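Local coordinates for ABC transporter, substrate binding protein (Aeropyrum pernix, PDB 3EAF) that probably captures a solute outside the cell membrane and hands it to its partner ABC transporter for uptake, and carries a bound magnesium ion, at residues A64-Y67 with Y68-F71; W83-A86 with D87-L91. All blocks are in the same frame, centred on the assembly; numbering follows the deposited sequence.

Interaction 1: residues A64-Y67 with Y68-F71; sequences AEEY and YREF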
loop_
_atom_site.group_PDB
_atom_site.type_symbol
_atom_site.label_atom_id
_atom_site.label_comp_id
_atom_site.label_asym_id
_atom_site.label_seq_id
_atom_site.Cartn_x
_atom_site.Cartn_y
_atom_site.Cartn_z
ATOM N N ALA A 64 13.770 0.607 12.964
ATOM C CA ALA A 64 13.511 -0.446 11.966
ATOM C C ALA A 64 14.673 -1.447 11.857
ATOM O O ALA A 64 14.464 -2.664 11.878
ATOM C CB ALA A 64 13.231 0.162 10.609
ATOM N N GLU A 65 15.892 -0.924 11.737
ATOM C CA GLU A 65 17.090 -1.766 11.628
ATOM C C GLU A 65 17.390 -2.542 12.920
ATOM O O GLU A 65 17.871 -3.676 12.874
ATOM C CB GLU A 65 18.297 -0.923 11.199
ATOM C CG GLU A 65 18.113 -0.235 9.843
ATOM C CD GLU A 65 19.365 0.454 9.339
ATOM O OE1 GLU A 65 20.480 0.052 9.743
ATOM O OE2 GLU A 65 19.238 1.404 8.532
ATOM N N GLU A 66 17.094 -1.933 14.065
ATOM C CA GLU A 66 17.241 -2.610 15.359
ATOM C C GLU A 66 16.277 -3.800 15.513
ATOM O O GLU A 66 16.684 -4.892 15.932
ATOM C CB GLU A 66 17.078 -1.608 16.505
ATOM C CG GLU A 66 18.318 -0.732 16.709
ATOM C CD GLU A 66 18.037 0.571 17.439
ATOM O OE1 GLU A 66 16.862 0.864 17.753
ATOM O OE2 GLU A 66 19.009 1.313 17.695
ATOM N N TYR A 67 15.008 -3.588 15.165
ATOM C CA TYR A 67 14.015 -4.661 15.219
ATOM C C TYR A 67 14.247 -5.743 14.168
ATOM O O TYR A 67 13.914 -6.909 14.399
ATOM C CB TYR A 67 12.594 -4.110 15.123
ATOM C CG TYR A 67 12.136 -3.343 16.346
ATOM C CD1 TYR A 67 12.552 -3.709 17.627
ATOM C CD2 TYR A 67 11.265 -2.259 16.226
ATOM C CE1 TYR A 67 12.124 -3.005 18.754
ATOM C CE2 TYR A 67 10.825 -1.565 17.345
ATOM C CZ TYR A 67 11.266 -1.938 18.603
ATOM O OH TYR A 67 10.834 -1.249 19.716
ATOM N N TYR A 68 14.817 -5.365 13.025
ATOM C CA TYR A 68 15.199 -6.343 12.004
ATOM C C TYR A 68 16.253 -7.314 12.534
ATOM O O TYR A 68 16.125 -8.528 12.372
ATOM C CB TYR A 68 15.728 -5.680 10.727
ATOM C CG TYR A 68 16.208 -6.721 9.733
ATOM C CD1 TYR A 68 15.289 -7.468 8.990
ATOM C CD2 TYR A 68 17.572 -7.001 9.572
ATOM C CE1 TYR A 68 15.711 -8.450 8.098
ATOM C CE2 TYR A 68 18.004 -7.993 8.671
ATOM C CZ TYR A 68 17.066 -8.708 7.942
ATOM O OH TYR A 68 17.459 -9.679 7.047
ATOM N N ARG A 69 17.297 -6.763 13.154
ATOM C CA ARG A 69 18.343 -7.578 13.757
ATOM C C ARG A 69 17.771 -8.483 14.858
ATOM O O ARG A 69 18.127 -9.648 14.928
ATOM C CB ARG A 69 19.516 -6.718 14.248
ATOM C CG ARG A 69 20.320 -6.077 13.099
ATOM C CD ARG A 69 21.627 -5.420 13.563
ATOM N NE ARG A 69 21.406 -4.337 14.526
ATOM C CZ ARG A 69 21.214 -3.058 14.202
ATOM N NH1 ARG A 69 21.209 -2.669 12.927
ATOM N NH2 ARG A 69 21.024 -2.160 15.160
ATOM N N GLU A 70 16.853 -7.951 15.668
ATOM C CA GLU A 70 16.133 -8.738 16.673
ATOM C C GLU A 70 15.321 -9.882 16.050
ATOM O O GLU A 70 15.410 -11.024 16.504
ATOM C CB GLU A 70 15.214 -7.849 17.526
ATOM C CG GLU A 70 14.428 -8.627 18.590
ATOM C CD GLU A 70 13.558 -7.754 19.490
ATOM O OE1 GLU A 70 13.019 -6.727 19.025
ATOM O OE2 GLU A 70 13.389 -8.114 20.675
ATOM N N PHE A 71 14.523 -9.570 15.028
ATOM C CA PHE A 71 13.762 -10.596 14.305
ATOM C C PHE A 71 14.682 -11.726 13.828
ATOM O O PHE A 71 14.385 -12.901 14.042
ATOM C CB PHE A 71 13.025 -10.004 13.089
ATOM C CG PHE A 71 11.826 -9.151 13.428
ATOM C CD1 PHE A 71 11.122 -9.323 14.616
ATOM C CD2 PHE A 71 11.374 -8.195 12.517
ATOM C CE1 PHE A 71 10.002 -8.533 14.901
ATOM C CE2 PHE A 71 10.263 -7.402 12.792
ATOM C CZ PHE A 71 9.574 -7.570 13.987
HETATM O O HOH W 1 21.514 -0.005 12.143
#
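Y67 sets its ring alongside the carboxylate of E70, the two pointing the same way with their planes 21° apart. Its CG stands anti to the carbonyl carbon (chi1 -70°), while the E70 chain runs fully extended; CD1 thus comes 3.4 Å from E70 OE1, an oxygen that R55 holds by a salt bridge. The Y67 ring also touches Y57 and R55, and Y67 O, which accepts F71 N at 2.8 Å, lies over one face of the F71 ring. R69 bends back at chi3 (-61°) and lays one guanidinium face over the preceding turn, where E65 O sits 3.5 Å above the plane. Its NH2 rests against E66 CG at 3.4 Å, the E66 carboxylate turned nearly perpendicular to the guanidinium. A water bridges R69 and E65: NH1 donates to water 1 (2.8 Å), which donates to E65 OE1 (2.6 Å); E65 OE2 pairs with K90. Y68 packs its CB against A64 O and E65 O and sends its ring to helix 85-98, its OH bonded to D98. Such i to i+3 and i+4 contacts belong to an amphipathic alpha-helix, here 61-74, flanking the mainly parallel sheet of a periplasmic-binding-protein lobe.

Interaction 2: residues W83-A86 with D87-L91; sequences WGTA and DTEKL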
loop_
_atom_site.group_PDB
_atom_site.type_symbol
_atom_site.label_atom_id
_atom_site.label_comp_id
_atom_site.label_asym_id
_atom_site.label_seq_id
_atom_site.Cartn_x
_atom_site.Cartn_y
_atom_site.Cartn_z
ATOM N N TRP A 83 6.647 -2.530 6.717
ATOM C CA TRP A 83 5.958 -1.250 6.612
ATOM C C TRP A 83 6.620 -0.246 5.637
ATOM O O TRP A 83 6.357 -0.292 4.436
ATOM C CB TRP A 83 5.726 -0.647 8.015
ATOM C CG TRP A 83 4.952 0.644 8.000
ATOM C CD1 TRP A 83 5.434 1.900 8.258
ATOM C CD2 TRP A 83 3.560 0.805 7.683
ATOM N NE1 TRP A 83 4.424 2.833 8.123
ATOM C CE2 TRP A 83 3.265 2.185 7.776
ATOM C CE3 TRP A 83 2.535 -0.087 7.332
ATOM C CZ2 TRP A 83 1.985 2.697 7.524
ATOM C CZ3 TRP A 83 1.259 0.425 7.084
ATOM C CH2 TRP A 83 1.000 1.806 7.177
ATOM N N GLY A 84 7.472 0.638 6.147
ATOM C CA GLY A 84 7.830 1.877 5.433
ATOM C C GLY A 84 8.731 1.720 4.223
ATOM O O GLY A 84 9.570 0.822 4.183
ATOM N N THR A 85 8.558 2.594 3.232
ATOM C CA THR A 85 9.391 2.555 2.016
ATOM C C THR A 85 10.887 2.692 2.313
ATOM O O THR A 85 11.690 1.883 1.829
ATOM C CB THR A 85 8.951 3.615 0.969
ATOM O OG1 THR A 85 7.712 3.213 0.386
ATOM C CG2 THR A 85 9.994 3.768 -0.152
ATOM N N ALA A 86 11.253 3.706 3.099
ATOM C CA ALA A 86 12.659 3.956 3.434
ATOM C C ALA A 86 13.322 2.728 4.056
ATOM O O ALA A 86 14.337 2.250 3.549
ATOM C CB ALA A 86 12.810 5.185 4.357
ATOM N N ASP A 87 12.745 2.211 5.140
ATOM C CA ASP A 87 13.336 1.045 5.803
ATOM C C ASP A 87 13.290 -0.249 4.978
ATOM O O ASP A 87 14.268 -1.001 4.964
ATOM C CB ASP A 87 12.815 0.838 7.235
ATOM C CG ASP A 87 11.302 0.871 7.338
ATOM O OD1 ASP A 87 10.709 1.975 7.310
ATOM O OD2 ASP A 87 10.708 -0.208 7.506
ATOM N N THR A 88 12.173 -0.497 4.287
ATOM C CA THR A 88 12.045 -1.689 3.441
ATOM C C THR A 88 13.101 -1.686 2.336
ATOM O O THR A 88 13.703 -2.730 2.055
ATOM C CB THR A 88 10.618 -1.860 2.842
ATOM O OG1 THR A 88 9.627 -1.690 3.861
ATOM C CG2 THR A 88 10.454 -3.243 2.220
ATOM N N GLU A 89 13.315 -0.517 1.719
ATOM C CA GLU A 89 14.359 -0.325 0.698
ATOM C C GLU A 89 15.766 -0.525 1.252
ATOM O O GLU A 89 16.590 -1.230 0.650
ATOM C CB GLU A 89 14.246 1.059 0.039
ATOM C CG GLU A 89 13.224 1.136 -1.102
ATOM C CD GLU A 89 13.155 2.502 -1.776
ATOM O OE1 GLU A 89 14.034 3.348 -1.501
ATOM O OE2 GLU A 89 12.217 2.725 -2.580
ATOM N N LYS A 90 16.032 0.104 2.396
ATOM C CA LYS A 90 17.319 -0.001 3.076
ATOM C C LYS A 90 17.668 -1.455 3.396
ATOM O O LYS A 90 18.820 -1.872 3.232
ATOM C CB LYS A 90 17.313 0.852 4.353
ATOM C CG LYS A 90 18.573 0.754 5.235
ATOM C CD LYS A 90 19.738 1.572 4.679
ATOM C CE LYS A 90 20.879 1.709 5.709
ATOM N NZ LYS A 90 20.665 2.839 6.684
ATOM N N LEU A 91 16.666 -2.224 3.823
ATOM C CA LEU A 91 16.881 -3.616 4.227
ATOM C C LEU A 91 16.841 -4.628 3.086
ATOM O O LEU A 91 17.224 -5.781 3.278
ATOM C CB LEU A 91 15.867 -4.019 5.293
ATOM C CG LEU A 91 16.015 -3.357 6.666
ATOM C CD1 LEU A 91 14.734 -3.533 7.466
ATOM C CD2 LEU A 91 17.222 -3.917 7.425
HETATM O O HOH W 2 9.593 -2.392 6.660
#
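D87 reaches back one turn to G84, the N-cap of helix 85-98, and its side chain can be followed atom by atom. CB lies next to the A86 carbonyl carbon, as chain neighbours must. Beyond it, CG stands between the backbone N and the carbonyl carbon (chi1 50°), a rotation that turns the carboxylate toward the start of the helix and leaves CG 3.6 Å from G84 O. OD1 lies 3.4 Å from G84 CA, which carries no side chain, and is hydrogen-bonded to Y57 OH. OD2 accepts from water 2 at 2.6 Å. That water also accepts from W83 N (2.9 Å) and donates to T88 OG1 (2.9 Å), bridging the loop residue W83 and the first helical turn. T88 in turn grips G84 O twice: its N donates at 2.9 Å, and OG1 gives a short bond of 2.5 Å from above the carbonyl plane. Also in the first turn, T85 CG2 runs alongside the E89 carboxylate, whose OE2 is bonded to S108, while T85 OG1 is bonded to S106 and to a glycerol, probably from the crystallisation liquor. With an alanine at D87, Y57 OH and water 2 are likely to lose their carboxylate partner, and the helix start its nearby negative charge. The buried carboxylate thus has a hydroxyl on one oxygen and a donating water on the other, and it sits at the positive end of the helix dipole; together these are likely to stabilise its ionised form.

How the interactions relate
Interactions 1 and 2 lie on successive helices, 61-74 and 85-98, of the same lobe, with their centres 12 Å apart, and they touch directly at three places. The salt bridge from E65 OE2 to K90 NZ measures 2.7 Å; A64 CB meets D87 CB at 3.5 Å; and Y68 CG packs on L91 CD2 at 3.8 Å. Y57 is a partner common to both, reaching residues of each. Neither lies at the magnesium site. Interaction 2 is nearer the chain's centre: W83 meets W233, and T85 touches helix 153-156 and glycerol, a position consistent with the ligand cleft between the lobes.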